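PDB 5I2H: O-methyltransferase family 2 from Planctopirus limnophila, which probably methylates a hydroxyl group of a small-molecule acceptor with S-adenosyl-L-methionine as donor, and binds the flavone apigenin in this crystal. Local coordinates for residues 254-259 against 277-282; 330-335 against 344-349; 55-60 against 65-70; 237-240 against 244-247. One frame throughout, in Å; residues are numbered along the deposited sequence.

Contacts 1, 2 and 4 belong to the Rossmann-like methyltransferase part of the chain, whereas contact 3 lies in the dimerisation domain. Contacts 1 and 2 have centres about 18 Å apart and touch directly: Arg277 NH2 forms a salt bridge with Glu334 OE2 at 2.8 Å, and Cys280 packs on the ring of Tyr330. Contact 3, its centre about 26 Å from that of contact 1, meets it where Gln68 lies beside Arg277, a point at which the two domains touch. Contact 4 is remote, about 46 Å from contact 3 between centres. None of the contacts contains an apigenin-pocket residue; the side chain of Trp256 in contact 1 is about 11 Å from bound apigenin.

Contact 1: 254-259 against 277-282; sequences DMWVDP and RPQCAR. With EDO (1,2-ethanediol), chain F; FMT (formic acid), chain H.
Trp256 and Arg282 mark the nearest backbone approach, with CA atoms 8.3 Å apart, between the irregular 254-259 loop and the first turns of helix 277-289. The loop is folded tightly on itself: Trp256 N donates to Asp254 OD1, an Asx turn, and Asp254 N donates to Asp258 OD2 at 2.8 Å. From this base the indole of Trp256 bridges the gap, its CG lying beside the backbone N (chi1 -59°). The far rim of the six-membered ring does the touching. Trp256 CH2 lies 3.5 Å from Gln279 O, which sits in the ring plane at the edge, and Trp256 CZ3 lies 3.9 Å from Arg282 CG. CG of Met255, present as selenomethionine, lies over one indole face, offset toward its rim. A water completes the join, giving a proton to Trp256 O and accepting from Arg282 NH1. An alanine in place of Trp256 would probably leave Gln279 O and Arg282 CG without the ring edge they pack against, with the water bridge as the main link. Formic acid, probably from the crystallisation liquor, accepts at O2 from Arg282 NE (2.9 Å). No direct hydrogen bond joins the segments, so their cohesion rests on aromatic-edge packing and one water bridge.

Contact 2: 330-335 against 344-349; sequences YSLEEY and LKYVDC
Leu332, in the first turn of helix 332-341, reaches across to Tyr346 and Cys349 on strand 345-351. Its CB points toward the strand, and CG continues outward because it stands opposite the backbone N (chi1 -178°). The branches then divide the work. Leu332 CD1 is 4.1 Å from Tyr346 CE1, approaching the ring obliquely, while Leu332 CD2 lies 3.7 Å from Tyr346 OH. That same CD2 methyl also packs on Cys349 CB at 4.2 Å. The leucine and tyrosine side chains cross at about a right angle, and Asp348 N sits above the centre of one tyrosine ring face. Ile359, on the adjacent strand, touches both Leu332 and Tyr346. The start of the helix is fixed by a capping box: Glu334 N donates to Ser331 OG at 3.1 Å, and Ser331 N returns a bond to Glu334 OE1 at 2.9 Å. In the strand, two successive residues, Val347 and Asp348, stand against the single residue Leu360, which makes a classic beta bulge. The whole joins the last helix to the edge strand of a mixed sheet ordered 3-2-1-4-5-7-6, with strand 357-362 antiparallel to its neighbours, the topology of the Rossmann-like class I methyltransferase fold.

Contact 3: 55-60 against 65-70; sequences ELQRRL and RATQVL
Thr67 OG1 donates to the backbone O of Ser63, four residues earlier in the chain, and is at the same time pressed against Gln57, whose CG lies 3.3 Å away and whose CA is 3.5 Å from the same Thr67 OG1. The torsion explains the double role: with OG1 beside the backbone N (chi1 -56°), the hydroxyl folds back along its own helix, and the methyl is turned opposite the N, toward the other helix. Thr67 CG2 consequently reaches Gln57 CG at 3.8 Å and Leu56 CD2 at 4.3 Å. Gln57 crosses the threonine at about a right angle, its chain extended beyond CG. Farther along, Leu60 CD1 meets Leu70 CD2 at 4.2 Å, adding a purely apolar patch. The short threonine suits the close backbones, since the CA atoms of Gln57 and Thr67 are only 5.8 Å apart. An alanine at Thr67 has neither hydroxyl nor CG2 methyl, which would probably leave Ser63 O without this mate and open a gap beside Gln57 CG and Leu56 CD2. The segment axes approach to 9.7 Å at an angle of 107°. Around the pair, Ile45 and Val42 of helix 42-48 touch Leu60 and Leu70 respectively, while Val69 of the second helix packs on Phe322 of helix 312-324. Two helices crossing steeply after a short turn, with helix 42-48 before them and the two-stranded antiparallel sheet 80-82/88-90 after, are consistent with the winged helix-turn-helix fold of the O-methyltransferase dimerisation domain.

Contact 4: 237-240 against 244-247; sequences ELAE and VRDR
The guanidinium of Arg245 and the carboxylate of Glu240 are flat groups turned 72° apart, and a water lies in plane at the guanidinium edge between them. This water accepts from Arg245 NH2 at 2.7 Å and donates to Glu240 OE2 at 3.1 Å, while Ala239 CB approaches the guanidinium obliquely. Direct charge pairing is not formed, as Glu240 OE2 and Arg245 NE are 4.7 Å apart; the carboxylate instead lies against the aliphatic stem, with Glu240 OE2 3.3 Å from Arg245 CD. A bend at chi2 (-78°) folds the Glu240 chain back to this position, although its CB points away from the loop. The guanidinium has a second hold, because Arg245 NH1 donates to the backbone O of Leu248. In the backbone, Val244 N donates to Ala239 O at 3.2 Å, in the carbonyl plane, with an N-H...acceptor angle of 142°, a bond from a residue five positions on that ties the turn to the helix. Here the last part of helix 229-241 gives way to the loop leading into edge strand 248-252: Ala239 packs on Leu248 and Arg245 on Leu250 of that strand, while Val244 touches Met212 and Gln216 of helix 209-217.

Contact 1: 254-259 against 277-282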
loop_
_atom_site.group_PDB
_atom_site.type_symbol
_atom_site.label_atom_id
_atom_site.label_comp_id
_atom_site.label_asym_id
_atom_site.label_seq_id
_atom_site.Cartn_x
_atom_site.Cartn_y
_atom_site.Cartn_z
ATOM N N ASP A 254 15.533 -32.101 -9.873
ATOM C CA ASP A 254 16.094 -30.778 -10.081
ATOM C C ASP A 254 15.740 -30.410 -11.516
ATOM O O ASP A 254 16.211 -31.065 -12.461
ATOM C CB ASP A 254 17.608 -30.819 -9.854
ATOM C CG ASP A 254 18.305 -29.479 -10.126
ATOM O OD1 ASP A 254 17.791 -28.629 -10.876
ATOM O OD2 ASP A 254 19.423 -29.288 -9.596
HETATM N N MSE A 255 14.898 -29.386 -11.678
HETATM C CA MSE A 255 14.305 -29.113 -13.000
HETATM C C MSE A 255 15.344 -28.686 -14.054
HETATM O O MSE A 255 15.071 -28.769 -15.253
HETATM C CB MSE A 255 13.204 -28.047 -12.903
HETATM C CG MSE A 255 13.714 -26.648 -12.554
HETATM SE SE MSE A 255 12.135 -25.556 -12.199
HETATM C CE MSE A 255 12.999 -23.914 -11.768
ATOM N N TRP A 256 16.524 -28.232 -13.615
ATOM C CA TRP A 256 17.523 -27.764 -14.570
ATOM C C TRP A 256 18.276 -28.910 -15.227
ATOM O O TRP A 256 18.758 -28.754 -16.351
ATOM C CB TRP A 256 18.504 -26.813 -13.879
ATOM C CG TRP A 256 17.790 -25.617 -13.293
ATOM C CD1 TRP A 256 17.541 -25.393 -11.979
ATOM C CD2 TRP A 256 17.214 -24.513 -14.009
ATOM N NE1 TRP A 256 16.827 -24.226 -11.822
ATOM C CE2 TRP A 256 16.632 -23.652 -13.053
ATOM C CE3 TRP A 256 17.134 -24.168 -15.364
ATOM C CZ2 TRP A 256 15.958 -22.466 -13.410
ATOM C CZ3 TRP A 256 16.480 -22.977 -15.718
ATOM C CH2 TRP A 256 15.905 -22.145 -14.741
ATOM N N VAL A 257 18.401 -30.055 -14.552
ATOM C CA VAL A 257 19.356 -31.082 -14.992
ATOM C C VAL A 257 18.744 -32.473 -15.053
ATOM O O VAL A 257 19.234 -33.332 -15.799
ATOM C CB VAL A 257 20.621 -31.118 -14.096
ATOM C CG1 VAL A 257 21.373 -29.755 -14.111
ATOM C CG2 VAL A 257 20.285 -31.548 -12.675
ATOM N N ASP A 258 17.722 -32.732 -14.248
ATOM C CA ASP A 258 17.141 -34.060 -14.288
ATOM C C ASP A 258 16.126 -34.133 -15.420
ATOM O O ASP A 258 15.452 -33.138 -15.711
ATOM C CB ASP A 258 16.465 -34.388 -12.961
ATOM C CG ASP A 258 17.480 -34.568 -11.821
ATOM O OD1 ASP A 258 18.604 -35.040 -12.085
ATOM O OD2 ASP A 258 17.178 -34.218 -10.659
ATOM N N PRO A 259 15.980 -35.292 -16.056
ATOM C CA PRO A 259 15.049 -35.393 -17.187
ATOM C C PRO A 259 13.603 -35.225 -16.742
ATOM O O PRO A 259 13.162 -35.817 -15.750
ATOM C CB PRO A 259 15.306 -36.804 -17.741
ATOM C CG PRO A 259 15.954 -37.583 -16.603
ATOM C CD PRO A 259 16.679 -36.568 -15.770
ATOM N N ARG A 277 16.057 -13.387 -16.901
ATOM C CA ARG A 277 15.789 -13.661 -18.316
ATOM C C ARG A 277 16.494 -14.909 -18.850
ATOM O O ARG A 277 15.810 -15.775 -19.422
ATOM C CB ARG A 277 16.166 -12.443 -19.178
ATOM C CG ARG A 277 15.261 -11.207 -19.073
ATOM C CD ARG A 277 15.613 -10.195 -20.212
ATOM N NE ARG A 277 15.308 -8.800 -19.888
ATOM C CZ ARG A 277 14.209 -8.145 -20.267
ATOM N NH1 ARG A 277 14.046 -6.891 -19.898
ATOM N NH2 ARG A 277 13.274 -8.734 -21.013
ATOM N N PRO A 278 17.819 -15.064 -18.722
ATOM C CA PRO A 278 18.475 -16.229 -19.349
ATOM C C PRO A 278 17.978 -17.543 -18.787
ATOM O O PRO A 278 17.901 -18.549 -19.505
ATOM C CB PRO A 278 19.969 -16.035 -19.023
ATOM C CG PRO A 278 20.117 -14.644 -18.548
ATOM C CD PRO A 278 18.792 -14.217 -17.984
ATOM N N GLN A 279 17.644 -17.555 -17.498
ATOM C CA GLN A 279 17.122 -18.766 -16.876
ATOM C C GLN A 279 15.697 -19.050 -17.352
ATOM O O GLN A 279 15.321 -20.214 -17.544
ATOM C CB GLN A 279 17.188 -18.629 -15.356
ATOM C CG GLN A 279 18.601 -18.930 -14.782
ATOM C CD GLN A 279 19.646 -17.889 -15.183
ATOM O OE1 GLN A 279 20.746 -18.236 -15.721
ATOM N NE2 GLN A 279 19.344 -16.624 -14.926
ATOM N N CYS A 280 14.887 -18.003 -17.552
ATOM C CA CYS A 280 13.570 -18.221 -18.150
ATOM C C CYS A 280 13.696 -18.872 -19.527
ATOM O O CYS A 280 12.993 -19.842 -19.827
ATOM C CB CYS A 280 12.810 -16.895 -18.253
ATOM S SG CYS A 280 12.248 -16.326 -16.656
ATOM N N ALA A 281 14.596 -18.355 -20.380
ATOM C CA ALA A 281 14.722 -18.926 -21.714
ATOM C C ALA A 281 15.182 -20.376 -21.632
ATOM O O ALA A 281 14.715 -21.225 -22.387
ATOM C CB ALA A 281 15.712 -18.130 -22.552
ATOM N N ARG A 282 16.112 -20.658 -20.712
ATOM C CA ARG A 282 16.621 -22.011 -20.520
ATOM C C ARG A 282 15.504 -22.953 -20.101
ATOM O O ARG A 282 15.359 -24.050 -20.665
ATOM C CB ARG A 282 17.746 -21.991 -19.467
ATOM C CG ARG A 282 18.308 -23.382 -19.087
ATOM C CD ARG A 282 19.502 -23.813 -19.960
ATOM N NE ARG A 282 19.050 -24.013 -21.317
ATOM C CZ ARG A 282 18.545 -25.157 -21.768
ATOM N NH1 ARG A 282 18.427 -26.211 -20.956
ATOM N NH2 ARG A 282 18.142 -25.237 -23.030
HETATM C C1 EDO F . 13.843 -27.212 -9.105
HETATM O O1 EDO F . 15.237 -27.428 -9.261
HETATM C C2 EDO F . 13.105 -28.530 -9.182
HETATM O O2 EDO F . 11.813 -28.161 -8.746
HETATM C C FMT H . 18.562 -21.643 -23.869
HETATM O O1 FMT H . 18.534 -22.648 -24.629
HETATM O O2 FMT H . 19.219 -21.480 -22.802
HETATM O O HOH W 1 19.170 -26.642 -18.054
#

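Contact 2: 330-335 against 344-349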
loop_
_atom_site.group_PDB
_atom_site.type_symbol
_atom_site.label_atom_id
_atom_site.label_comp_id
_atom_site.label_asym_id
_atom_site.label_seq_id
_atom_site.Cartn_x
_atom_site.Cartn_y
_atom_site.Cartn_z
ATOM N N TYR A 330 6.883 -10.323 -15.610
ATOM C CA TYR A 330 7.196 -10.135 -17.021
ATOM C C TYR A 330 5.921 -9.801 -17.802
ATOM O O TYR A 330 4.806 -10.029 -17.322
ATOM C CB TYR A 330 7.878 -11.397 -17.611
ATOM C CG TYR A 330 9.242 -11.646 -17.020
ATOM C CD1 TYR A 330 10.313 -10.787 -17.302
ATOM C CD2 TYR A 330 9.482 -12.737 -16.177
ATOM C CE1 TYR A 330 11.597 -11.017 -16.759
ATOM C CE2 TYR A 330 10.738 -12.969 -15.649
ATOM C CZ TYR A 330 11.796 -12.105 -15.940
ATOM O OH TYR A 330 13.045 -12.332 -15.397
ATOM N N SER A 331 6.091 -9.275 -19.028
ATOM C CA SER A 331 4.965 -8.962 -19.904
ATOM C C SER A 331 4.649 -10.144 -20.833
ATOM O O SER A 331 5.449 -11.063 -20.999
ATOM C CB SER A 331 5.266 -7.733 -20.772
ATOM O OG SER A 331 6.352 -8.052 -21.650
ATOM N N LEU A 332 3.463 -10.096 -21.465
ATOM C CA LEU A 332 3.132 -11.112 -22.459
ATOM C C LEU A 332 4.156 -11.106 -23.581
ATOM O O LEU A 332 4.589 -12.173 -24.038
ATOM C CB LEU A 332 1.728 -10.896 -23.023
ATOM C CG LEU A 332 1.215 -11.935 -24.060
ATOM C CD1 LEU A 332 1.205 -13.362 -23.533
ATOM C CD2 LEU A 332 -0.182 -11.596 -24.537
ATOM N N GLU A 333 4.605 -9.909 -23.994
ATOM C CA GLU A 333 5.596 -9.816 -25.061
ATOM C C GLU A 333 6.893 -10.520 -24.661
ATOM O O GLU A 333 7.500 -11.234 -25.476
ATOM C CB GLU A 333 5.823 -8.340 -25.411
ATOM C CG GLU A 333 6.954 -8.060 -26.351
ATOM C CD GLU A 333 7.068 -6.551 -26.652
ATOM O OE1 GLU A 333 6.022 -5.883 -26.851
ATOM O OE2 GLU A 333 8.201 -6.026 -26.663
ATOM N N GLU A 334 7.284 -10.405 -23.380
ATOM C CA GLU A 334 8.489 -11.093 -22.908
ATOM C C GLU A 334 8.302 -12.611 -22.916
ATOM O O GLU A 334 9.145 -13.344 -23.451
ATOM C CB GLU A 334 8.884 -10.561 -21.525
ATOM C CG GLU A 334 9.435 -9.123 -21.659
ATOM C CD GLU A 334 9.728 -8.419 -20.332
ATOM O OE1 GLU A 334 8.921 -8.581 -19.379
ATOM O OE2 GLU A 334 10.758 -7.686 -20.279
ATOM N N TYR A 335 7.192 -13.109 -22.365
ATOM C CA TYR A 335 6.911 -14.545 -22.474
ATOM C C TYR A 335 6.896 -15.009 -23.938
ATOM O O TYR A 335 7.489 -16.050 -24.271
ATOM C CB TYR A 335 5.597 -14.893 -21.781
ATOM C CG TYR A 335 5.719 -14.818 -20.281
ATOM C CD1 TYR A 335 6.559 -15.710 -19.602
ATOM C CD2 TYR A 335 5.037 -13.852 -19.548
ATOM C CE1 TYR A 335 6.734 -15.644 -18.235
ATOM C CE2 TYR A 335 5.164 -13.786 -18.147
ATOM C CZ TYR A 335 6.025 -14.690 -17.502
ATOM O OH TYR A 335 6.223 -14.606 -16.155
ATOM N N LEU A 344 8.148 -22.911 -30.244
ATOM C CA LEU A 344 6.742 -23.147 -29.960
ATOM C C LEU A 344 5.861 -22.183 -30.751
ATOM O O LEU A 344 6.285 -21.096 -31.127
ATOM C CB LEU A 344 6.472 -22.911 -28.482
ATOM C CG LEU A 344 7.044 -23.878 -27.476
ATOM C CD1 LEU A 344 7.040 -23.205 -26.115
ATOM C CD2 LEU A 344 6.107 -25.041 -27.442
ATOM N N LYS A 345 4.599 -22.547 -30.925
ATOM C CA LYS A 345 3.620 -21.657 -31.548
ATOM C C LYS A 345 2.711 -21.077 -30.467
ATOM O O LYS A 345 2.037 -21.829 -29.761
ATOM C CB LYS A 345 2.806 -22.428 -32.576
ATOM C CG LYS A 345 1.726 -21.649 -33.283
ATOM C CD LYS A 345 0.943 -22.630 -34.160
ATOM C CE LYS A 345 0.964 -22.255 -35.649
ATOM N NZ LYS A 345 0.398 -20.907 -35.885
ATOM N N TYR A 346 2.701 -19.750 -30.332
ATOM C CA TYR A 346 1.812 -19.100 -29.386
ATOM C C TYR A 346 0.367 -19.298 -29.828
ATOM O O TYR A 346 0.046 -19.182 -31.017
ATOM C CB TYR A 346 2.145 -17.617 -29.295
ATOM C CG TYR A 346 1.145 -16.811 -28.510
ATOM C CD1 TYR A 346 1.129 -16.846 -27.125
ATOM C CD2 TYR A 346 0.219 -15.995 -29.155
ATOM C CE1 TYR A 346 0.203 -16.114 -26.400
ATOM C CE2 TYR A 346 -0.693 -15.236 -28.434
ATOM C CZ TYR A 346 -0.695 -15.308 -27.051
ATOM O OH TYR A 346 -1.606 -14.563 -26.333
ATOM N N VAL A 347 -0.504 -19.615 -28.875
ATOM C CA VAL A 347 -1.906 -19.908 -29.155
ATOM C C VAL A 347 -2.832 -18.852 -28.563
ATOM O O VAL A 347 -3.664 -18.278 -29.272
ATOM C CB VAL A 347 -2.290 -21.325 -28.666
ATOM C CG1 VAL A 347 -3.786 -21.600 -28.894
ATOM C CG2 VAL A 347 -1.437 -22.368 -29.355
ATOM N N ASP A 348 -2.735 -18.605 -27.257
ATOM C CA ASP A 348 -3.753 -17.759 -26.643
ATOM C C ASP A 348 -3.280 -17.330 -25.260
ATOM O O ASP A 348 -2.336 -17.898 -24.704
ATOM C CB ASP A 348 -5.087 -18.513 -26.550
ATOM C CG ASP A 348 -6.287 -17.599 -26.530
ATOM O OD1 ASP A 348 -6.104 -16.372 -26.418
ATOM O OD2 ASP A 348 -7.429 -18.121 -26.636
ATOM N N CYS A 349 -3.964 -16.328 -24.704
ATOM C CA CYS A 349 -3.763 -15.865 -23.330
ATOM C C CYS A 349 -5.147 -15.749 -22.700
ATOM O O CYS A 349 -6.017 -15.076 -23.259
ATOM C CB CYS A 349 -3.017 -14.514 -23.320
ATOM S SG CYS A 349 -2.737 -13.808 -21.721
#

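Contact 3: 55-60 against 65-70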
loop_
_atom_site.group_PDB
_atom_site.type_symbol
_atom_site.label_atom_id
_atom_site.label_comp_id
_atom_site.label_asym_id
_atom_site.label_seq_id
_atom_site.Cartn_x
_atom_site.Cartn_y
_atom_site.Cartn_z
ATOM N N GLU A 55 21.069 4.473 -19.928
ATOM C CA GLU A 55 21.673 5.627 -19.263
ATOM C C GLU A 55 21.287 5.702 -17.791
ATOM O O GLU A 55 22.115 6.035 -16.934
ATOM C CB GLU A 55 21.255 6.910 -19.981
ATOM C CG GLU A 55 21.883 7.057 -21.372
ATOM C CD GLU A 55 21.336 8.242 -22.188
ATOM O OE1 GLU A 55 20.139 8.605 -22.057
ATOM O OE2 GLU A 55 22.121 8.812 -22.977
ATOM N N LEU A 56 20.024 5.421 -17.475
ATOM C CA LEU A 56 19.598 5.484 -16.082
ATOM C C LEU A 56 20.243 4.381 -15.259
ATOM O O LEU A 56 20.685 4.633 -14.131
ATOM C CB LEU A 56 18.078 5.415 -15.998
ATOM C CG LEU A 56 17.453 5.584 -14.623
ATOM C CD1 LEU A 56 17.768 6.953 -14.069
ATOM C CD2 LEU A 56 15.951 5.390 -14.709
ATOM N N GLN A 57 20.282 3.151 -15.796
ATOM C CA GLN A 57 21.025 2.071 -15.144
ATOM C C GLN A 57 22.395 2.550 -14.723
ATOM O O GLN A 57 22.813 2.375 -13.574
ATOM C CB GLN A 57 21.220 0.884 -16.079
ATOM C CG GLN A 57 20.047 0.062 -16.404
ATOM C CD GLN A 57 20.431 -1.090 -17.324
ATOM O OE1 GLN A 57 21.447 -1.762 -17.110
ATOM N NE2 GLN A 57 19.630 -1.306 -18.364
ATOM N N ARG A 58 23.124 3.138 -15.675
ATOM C CA ARG A 58 24.474 3.605 -15.395
ATOM C C ARG A 58 24.475 4.695 -14.327
ATOM O O ARG A 58 25.268 4.645 -13.382
ATOM C CB ARG A 58 25.144 4.085 -16.690
ATOM N N ARG A 59 23.573 5.674 -14.442
ATOM C CA ARG A 59 23.595 6.798 -13.504
ATOM C C ARG A 59 23.155 6.382 -12.100
ATOM O O ARG A 59 23.588 6.980 -11.108
ATOM C CB ARG A 59 22.710 7.929 -14.030
ATOM C CG ARG A 59 22.793 9.216 -13.234
ATOM C CD ARG A 59 24.054 10.027 -13.567
ATOM N NE ARG A 59 24.002 10.558 -14.930
ATOM C CZ ARG A 59 23.438 11.717 -15.269
ATOM N NH1 ARG A 59 22.887 12.492 -14.338
ATOM N NH2 ARG A 59 23.423 12.103 -16.543
ATOM N N LEU A 60 22.283 5.379 -11.989
ATOM C CA LEU A 60 21.888 4.866 -10.690
ATOM C C LEU A 60 22.812 3.767 -10.193
ATOM O O LEU A 60 22.677 3.354 -9.036
ATOM C CB LEU A 60 20.454 4.324 -10.745
ATOM C CG LEU A 60 19.331 5.323 -11.065
ATOM C CD1 LEU A 60 17.962 4.648 -11.063
ATOM C CD2 LEU A 60 19.355 6.479 -10.059
ATOM N N ARG A 65 17.916 -5.598 -14.124
ATOM C CA ARG A 65 16.701 -6.040 -13.448
ATOM C C ARG A 65 16.274 -5.017 -12.405
ATOM O O ARG A 65 15.094 -4.636 -12.342
ATOM C CB ARG A 65 16.913 -7.416 -12.799
ATOM C CG ARG A 65 15.620 -7.953 -12.125
ATOM C CD ARG A 65 15.789 -9.360 -11.546
ATOM N NE ARG A 65 16.765 -9.399 -10.474
ATOM C CZ ARG A 65 16.517 -9.851 -9.253
ATOM N NH1 ARG A 65 15.299 -10.294 -8.922
ATOM N NH2 ARG A 65 17.503 -9.877 -8.360
ATOM N N ALA A 66 17.222 -4.551 -11.580
ATOM C CA ALA A 66 16.866 -3.576 -10.546
ATOM C C ALA A 66 16.331 -2.303 -11.174
ATOM O O ALA A 66 15.357 -1.711 -10.674
ATOM C CB ALA A 66 18.080 -3.260 -9.664
ATOM N N THR A 67 16.940 -1.869 -12.284
ATOM C CA THR A 67 16.459 -0.638 -12.908
ATOM C C THR A 67 15.056 -0.836 -13.484
ATOM O O THR A 67 14.190 0.050 -13.342
ATOM C CB THR A 67 17.445 -0.145 -13.970
ATOM O OG1 THR A 67 18.743 0.012 -13.374
ATOM C CG2 THR A 67 16.999 1.215 -14.518
ATOM N N GLN A 68 14.796 -2.009 -14.085
ATOM C CA GLN A 68 13.473 -2.270 -14.644
ATOM C C GLN A 68 12.414 -2.261 -13.559
ATOM O O GLN A 68 11.346 -1.676 -13.752
ATOM C CB GLN A 68 13.397 -3.601 -15.398
ATOM C CG GLN A 68 14.165 -3.704 -16.688
ATOM C CD GLN A 68 13.442 -3.136 -17.901
ATOM O OE1 GLN A 68 12.570 -2.278 -17.794
ATOM N NE2 GLN A 68 13.805 -3.645 -19.076
ATOM N N VAL A 69 12.655 -2.939 -12.427
ATOM C CA VAL A 69 11.566 -2.993 -11.451
ATOM C C VAL A 69 11.329 -1.604 -10.843
ATOM O O VAL A 69 10.189 -1.245 -10.532
ATOM C CB VAL A 69 11.773 -4.060 -10.348
ATOM C CG1 VAL A 69 12.043 -5.439 -10.970
ATOM C CG2 VAL A 69 12.869 -3.713 -9.382
ATOM N N LEU A 70 12.391 -0.808 -10.682
ATOM C CA LEU A 70 12.259 0.543 -10.144
ATOM C C LEU A 70 11.497 1.426 -11.118
ATOM O O LEU A 70 10.555 2.133 -10.728
ATOM C CB LEU A 70 13.656 1.113 -9.847
ATOM C CG LEU A 70 13.649 2.545 -9.303
ATOM C CD1 LEU A 70 14.700 2.764 -8.209
ATOM C CD2 LEU A 70 13.926 3.502 -10.423
#

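Contact 4: 237-240 against 244-247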
loop_
_atom_site.group_PDB
_atom_site.type_symbol
_atom_site.label_atom_id
_atom_site.label_comp_id
_atom_site.label_asym_id
_atom_site.label_seq_id
_atom_site.Cartn_x
_atom_site.Cartn_y
_atom_site.Cartn_z
ATOM N N GLU A 237 -0.408 -35.364 0.484
ATOM C CA GLU A 237 -1.572 -35.178 1.354
ATOM C C GLU A 237 -2.758 -34.649 0.558
ATOM O O GLU A 237 -3.889 -35.171 0.652
ATOM C CB GLU A 237 -1.217 -34.216 2.500
ATOM C CG GLU A 237 -2.424 -33.735 3.315
ATOM C CD GLU A 237 -3.203 -34.905 3.942
ATOM O OE1 GLU A 237 -2.591 -35.957 4.231
ATOM O OE2 GLU A 237 -4.427 -34.799 4.122
ATOM N N LEU A 238 -2.514 -33.607 -0.244
ATOM C CA LEU A 238 -3.626 -32.973 -0.947
ATOM C C LEU A 238 -4.188 -33.871 -2.046
ATOM O O LEU A 238 -5.404 -33.849 -2.301
ATOM C CB LEU A 238 -3.191 -31.610 -1.507
ATOM C CG LEU A 238 -2.724 -30.614 -0.442
ATOM C CD1 LEU A 238 -2.310 -29.341 -1.142
ATOM C CD2 LEU A 238 -3.853 -30.381 0.601
ATOM N N ALA A 239 -3.341 -34.698 -2.670
ATOM C CA ALA A 239 -3.837 -35.665 -3.648
ATOM C C ALA A 239 -4.805 -36.643 -3.009
ATOM O O ALA A 239 -5.781 -37.056 -3.640
ATOM C CB ALA A 239 -2.682 -36.445 -4.289
ATOM N N GLU A 240 -4.542 -37.046 -1.759
ATOM C CA GLU A 240 -5.496 -37.911 -1.062
ATOM C C GLU A 240 -6.800 -37.178 -0.780
ATOM O O GLU A 240 -7.895 -37.733 -0.976
ATOM C CB GLU A 240 -4.902 -38.451 0.248
ATOM C CG GLU A 240 -3.635 -39.271 0.092
ATOM C CD GLU A 240 -3.851 -40.688 -0.385
ATOM O OE1 GLU A 240 -5.021 -41.091 -0.643
ATOM O OE2 GLU A 240 -2.827 -41.421 -0.461
ATOM N N VAL A 244 -7.541 -37.773 -6.215
ATOM C CA VAL A 244 -6.885 -38.000 -7.497
ATOM C C VAL A 244 -5.561 -38.737 -7.323
ATOM O O VAL A 244 -4.798 -38.894 -8.293
ATOM C CB VAL A 244 -6.692 -36.689 -8.279
ATOM C CG1 VAL A 244 -8.065 -36.029 -8.563
ATOM C CG2 VAL A 244 -5.752 -35.768 -7.512
ATOM N N ARG A 245 -5.296 -39.235 -6.116
ATOM C CA ARG A 245 -4.014 -39.871 -5.804
ATOM C C ARG A 245 -3.640 -40.985 -6.787
ATOM O O ARG A 245 -2.461 -41.135 -7.150
ATOM C CB ARG A 245 -4.099 -40.410 -4.378
ATOM C CG ARG A 245 -3.087 -41.417 -3.943
ATOM C CD ARG A 245 -1.842 -40.728 -3.586
ATOM N NE ARG A 245 -1.011 -40.581 -4.757
ATOM C CZ ARG A 245 0.274 -40.295 -4.693
ATOM N NH1 ARG A 245 1.002 -40.188 -5.823
ATOM N NH2 ARG A 245 0.804 -40.103 -3.492
ATOM N N ASP A 246 -4.621 -41.781 -7.213
ATOM C CA ASP A 246 -4.314 -42.906 -8.080
ATOM C C ASP A 246 -3.937 -42.465 -9.495
ATOM O O ASP A 246 -3.377 -43.275 -10.254
ATOM C CB ASP A 246 -5.499 -43.883 -8.100
ATOM C CG ASP A 246 -5.694 -44.629 -6.761
ATOM O OD1 ASP A 246 -4.718 -44.862 -6.021
ATOM O OD2 ASP A 246 -6.845 -45.005 -6.453
ATOM N N ARG A 247 -4.178 -41.201 -9.855
ATOM C CA ARG A 247 -3.863 -40.703 -11.189
ATOM C C ARG A 247 -2.768 -39.647 -11.135
ATOM O O ARG A 247 -2.550 -38.918 -12.115
ATOM C CB ARG A 247 -5.112 -40.152 -11.886
ATOM C CG ARG A 247 -6.153 -41.194 -12.211
ATOM C CD ARG A 247 -7.254 -40.581 -13.055
ATOM N NE ARG A 247 -8.149 -39.692 -12.293
ATOM C CZ ARG A 247 -8.451 -38.432 -12.615
ATOM N NH1 ARG A 247 -7.922 -37.835 -13.702
ATOM N NH2 ARG A 247 -9.316 -37.767 -11.849
HETATM O O HOH W 2 -0.183 -39.977 -0.956
#